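Regulatory protein RecX (Lactobacillus reuteri, PDB 3D5L) probably modulates the activity of the RecA recombinase, as a regulatory protein of the RecX family. Local coordinates at residues Ser116-Met121 / Asp147-Gln152. Numbering follows the deposited sequence.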
ATOM      1  N   SER A 116      -8.589   3.202   7.648  1.00  7.40           N
ATOM      2  CA  SER A 116      -9.065   4.256   6.755  1.00 10.75           C
ATOM      3  C   SER A 116     -10.001   3.677   5.712  1.00 10.60           C
ATOM      4  O   SER A 116     -10.966   4.318   5.301  1.00  7.03           O
ATOM      5  CB  SER A 116      -7.892   4.930   6.035  1.00 11.40           C
ATOM      6  OG  SER A 116      -7.061   5.624   6.952  1.00 20.16           O
ATOM      7  N   TYR A 117      -9.691   2.462   5.273  1.00 12.00           N
ATOM      8  CA  TYR A 117     -10.513   1.799   4.279  1.00 13.48           C
ATOM      9  C   TYR A 117     -11.897   1.537   4.843  1.00 12.02           C
ATOM     10  O   TYR A 117     -12.904   1.823   4.197  1.00 14.81           O
ATOM     11  CB  TYR A 117      -9.884   0.474   3.860  1.00 15.03           C
ATOM     12  CG  TYR A 117     -10.711  -0.277   2.846  1.00 16.75           C
ATOM     13  CD1 TYR A 117     -10.642   0.041   1.488  1.00 19.72           C
ATOM     14  CD2 TYR A 117     -11.572  -1.299   3.240  1.00 17.09           C
ATOM     15  CE1 TYR A 117     -11.401  -0.639   0.550  1.00 20.42           C
ATOM     16  CE2 TYR A 117     -12.345  -1.989   2.308  1.00 22.13           C
ATOM     17  CZ  TYR A 117     -12.251  -1.652   0.963  1.00 23.02           C
ATOM     18  OH  TYR A 117     -12.998  -2.337   0.030  1.00 26.17           O
ATOM     19  N   VAL A 118     -11.949   0.992   6.052  1.00 11.64           N
ATOM     20  CA  VAL A 118     -13.232   0.688   6.676  1.00 11.72           C
ATOM     21  C   VAL A 118     -14.043   1.966   6.857  1.00 14.06           C
ATOM     22  O   VAL A 118     -15.216   2.015   6.488  1.00 15.15           O
ATOM     23  CB  VAL A 118     -13.045  -0.036   8.029  1.00  8.80           C
ATOM     24  CG1 VAL A 118     -14.373  -0.144   8.758  1.00  5.31           C
ATOM     25  CG2 VAL A 118     -12.489  -1.439   7.779  1.00  9.18           C
ATOM     26  N   ARG A 119     -13.412   3.001   7.406  1.00 13.46           N
ATOM     27  CA  ARG A 119     -14.082   4.275   7.604  1.00 13.66           C
ATOM     28  C   ARG A 119     -14.688   4.786   6.290  1.00 14.39           C
ATOM     29  O   ARG A 119     -15.846   5.197   6.248  1.00 15.09           O
ATOM     30  CB  ARG A 119     -13.092   5.302   8.162  1.00 14.99           C
ATOM     31  CG  ARG A 119     -13.652   6.709   8.304  1.00 16.10           C
ATOM     32  CD  ARG A 119     -15.041   6.682   8.904  1.00 17.73           C
ATOM     33  NE  ARG A 119     -15.095   5.824  10.083  1.00 21.77           N
ATOM     34  CZ  ARG A 119     -16.177   5.649  10.833  1.00 22.51           C
ATOM     35  NH1 ARG A 119     -17.310   6.277  10.529  1.00 22.02           N
ATOM     36  NH2 ARG A 119     -16.124   4.841  11.886  1.00 21.62           N
ATOM     37  N   THR A 120     -13.907   4.761   5.216  1.00 16.15           N
ATOM     38  CA  THR A 120     -14.399   5.220   3.923  1.00 17.21           C
ATOM     39  C   THR A 120     -15.566   4.346   3.453  1.00 18.31           C
ATOM     40  O   THR A 120     -16.503   4.852   2.848  1.00 18.08           O
ATOM     41  CB  THR A 120     -13.307   5.175   2.837  1.00 18.30           C
ATOM     42  OG1 THR A 120     -12.204   6.007   3.217  1.00 22.78           O
ATOM     43  CG2 THR A 120     -13.861   5.678   1.516  1.00 19.10           C
ATOM     44  N   MET A 121     -15.499   3.039   3.716  1.00 17.66           N
ATOM     45  CA  MET A 121     -16.577   2.139   3.309  1.00 16.95           C
ATOM     46  C   MET A 121     -17.843   2.500   4.078  1.00 18.10           C
ATOM     47  O   MET A 121     -18.941   2.543   3.531  1.00 16.93           O
ATOM     48  CB  MET A 121     -16.210   0.677   3.592  1.00 16.84           C
ATOM     49  CG  MET A 121     -15.249   0.039   2.574  1.00 15.68           C
ATOM     50  SD  MET A 121     -15.748   0.289   0.833  1.00 11.07           S
ATOM     51  CE  MET A 121     -14.498   1.481   0.310  1.00 10.70           C
ATOM     52  N   ASP A 147      -9.329  -7.354  11.963  1.00 11.19           N
ATOM     53  CA  ASP A 147     -10.262  -7.366  13.072  1.00 11.06           C
ATOM     54  C   ASP A 147     -10.251  -5.986  13.728  1.00 10.46           C
ATOM     55  O   ASP A 147     -11.307  -5.461  14.071  1.00 10.28           O
ATOM     56  CB  ASP A 147      -9.889  -8.453  14.089  1.00 12.43           C
ATOM     57  CG  ASP A 147     -10.042  -9.865  13.527  1.00 17.60           C
ATOM     58  OD1 ASP A 147     -10.899 -10.063  12.635  1.00 19.25           O
ATOM     59  OD2 ASP A 147      -9.305 -10.779  13.980  1.00 17.51           O
ATOM     60  N   ASP A 148      -9.067  -5.391  13.884  1.00  8.04           N
ATOM     61  CA  ASP A 148      -8.971  -4.054  14.481  1.00 10.75           C
ATOM     62  C   ASP A 148      -9.778  -3.025  13.670  1.00 10.51           C
ATOM     63  O   ASP A 148     -10.516  -2.214  14.225  1.00 10.65           O
ATOM     64  CB  ASP A 148      -7.505  -3.582  14.574  1.00 10.23           C
ATOM     65  CG  ASP A 148      -6.678  -4.401  15.560  1.00 14.81           C
ATOM     66  OD1 ASP A 148      -7.272  -5.166  16.353  1.00 18.88           O
ATOM     67  OD2 ASP A 148      -5.429  -4.275  15.556  1.00 15.39           O
ATOM     68  N   ALA A 149      -9.643  -3.067  12.351  1.00 10.96           N
ATOM     69  CA  ALA A 149     -10.362  -2.136  11.485  1.00 11.99           C
ATOM     70  C   ALA A 149     -11.869  -2.377  11.516  1.00 12.17           C
ATOM     71  O   ALA A 149     -12.650  -1.433  11.465  1.00 10.52           O
ATOM     72  CB  ALA A 149      -9.839  -2.251  10.053  1.00 12.12           C
ATOM     73  N   LEU A 150     -12.263  -3.649  11.605  1.00 13.50           N
ATOM     74  CA  LEU A 150     -13.675  -4.037  11.630  1.00 14.84           C
ATOM     75  C   LEU A 150     -14.359  -3.689  12.940  1.00 15.65           C
ATOM     76  O   LEU A 150     -15.560  -3.909  13.094  1.00 14.80           O
ATOM     77  CB  LEU A 150     -13.820  -5.545  11.366  1.00 16.25           C
ATOM     78  CG  LEU A 150     -14.367  -5.975   9.997  1.00 17.73           C
ATOM     79  CD1 LEU A 150     -14.068  -4.931   8.954  1.00 15.95           C
ATOM     80  CD2 LEU A 150     -13.769  -7.325   9.611  1.00 16.88           C
ATOM     81  N   THR A 151     -13.597  -3.148  13.881  1.00 14.34           N
ATOM     82  CA  THR A 151     -14.168  -2.776  15.156  1.00 16.59           C
ATOM     83  C   THR A 151     -15.083  -1.547  15.011  1.00 17.07           C
ATOM     84  O   THR A 151     -16.009  -1.355  15.795  1.00 15.69           O
ATOM     85  CB  THR A 151     -13.045  -2.523  16.187  1.00 19.34           C
ATOM     86  OG1 THR A 151     -13.533  -2.854  17.484  1.00 22.81           O
ATOM     87  CG2 THR A 151     -12.574  -1.065  16.168  1.00 18.05           C
ATOM     88  N   GLN A 152     -14.837  -0.728  13.995  1.00 17.95           N
ATOM     89  CA  GLN A 152     -15.667   0.454  13.764  1.00 19.63           C
ATOM     90  C   GLN A 152     -17.042  -0.033  13.315  1.00 20.66           C
ATOM     91  O   GLN A 152     -18.029   0.691  13.416  1.00 22.94           O
ATOM     92  CB  GLN A 152     -15.100   1.328  12.635  1.00 19.34           C
ATOM     93  CG  GLN A 152     -13.614   1.595  12.675  1.00 22.27           C
ATOM     94  CD  GLN A 152     -13.139   2.327  11.437  1.00 22.31           C
ATOM     95  OE1 GLN A 152     -11.956   2.322  11.108  1.00 23.66           O
ATOM     96  NE2 GLN A 152     -14.066   2.966  10.743  1.00 25.77           N
TER
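The Arg119 guanidinium and the Gln152 side-chain amide lie nearly parallel, their planes only 8° apart, and the two groups meet obliquely. The contact as a whole, through Val118 and Ala149, joins helices 110-124 and 143-149, the first and third of the second RecX three-helix domain, a member of the helix-turn-helix clan. The amide is probably modelled turned over; with its two ends exchanged, an oxygen would stand where NE2 is placed, 3.0 Å from Arg119 NH2 and 3.1 Å from Arg119 NE, and could accept from both. Bends at chi2 (44°) and chi3 (48°) turn the guanidinium toward Gln152, and NH2 also passes 3.7 Å from Gln152 CB. The Tyr117 ring, by contrast, has Met121 CG over one face, near the rim, and meets the His135 ring almost in parallel.

Beneath the polar layer, the case illustrates how one branched residue can join two helices: both methyls of Val118 meet Ala149. CG1 rests 3.5 Å from Ala149 O and beside the Gln152 amide. An alanine in place of Gln152 would probably leave the Arg119 guanidinium without this polar neighbour and take away one of the groups packed on Val118 CG1. Ile132 of helix 129-138 touches both Val118 and Leu150, bringing the middle helix into the contact. Val118 CG2 sits 3.6 Å from Ala149 CB and 4.0 Å from Leu150 CD1.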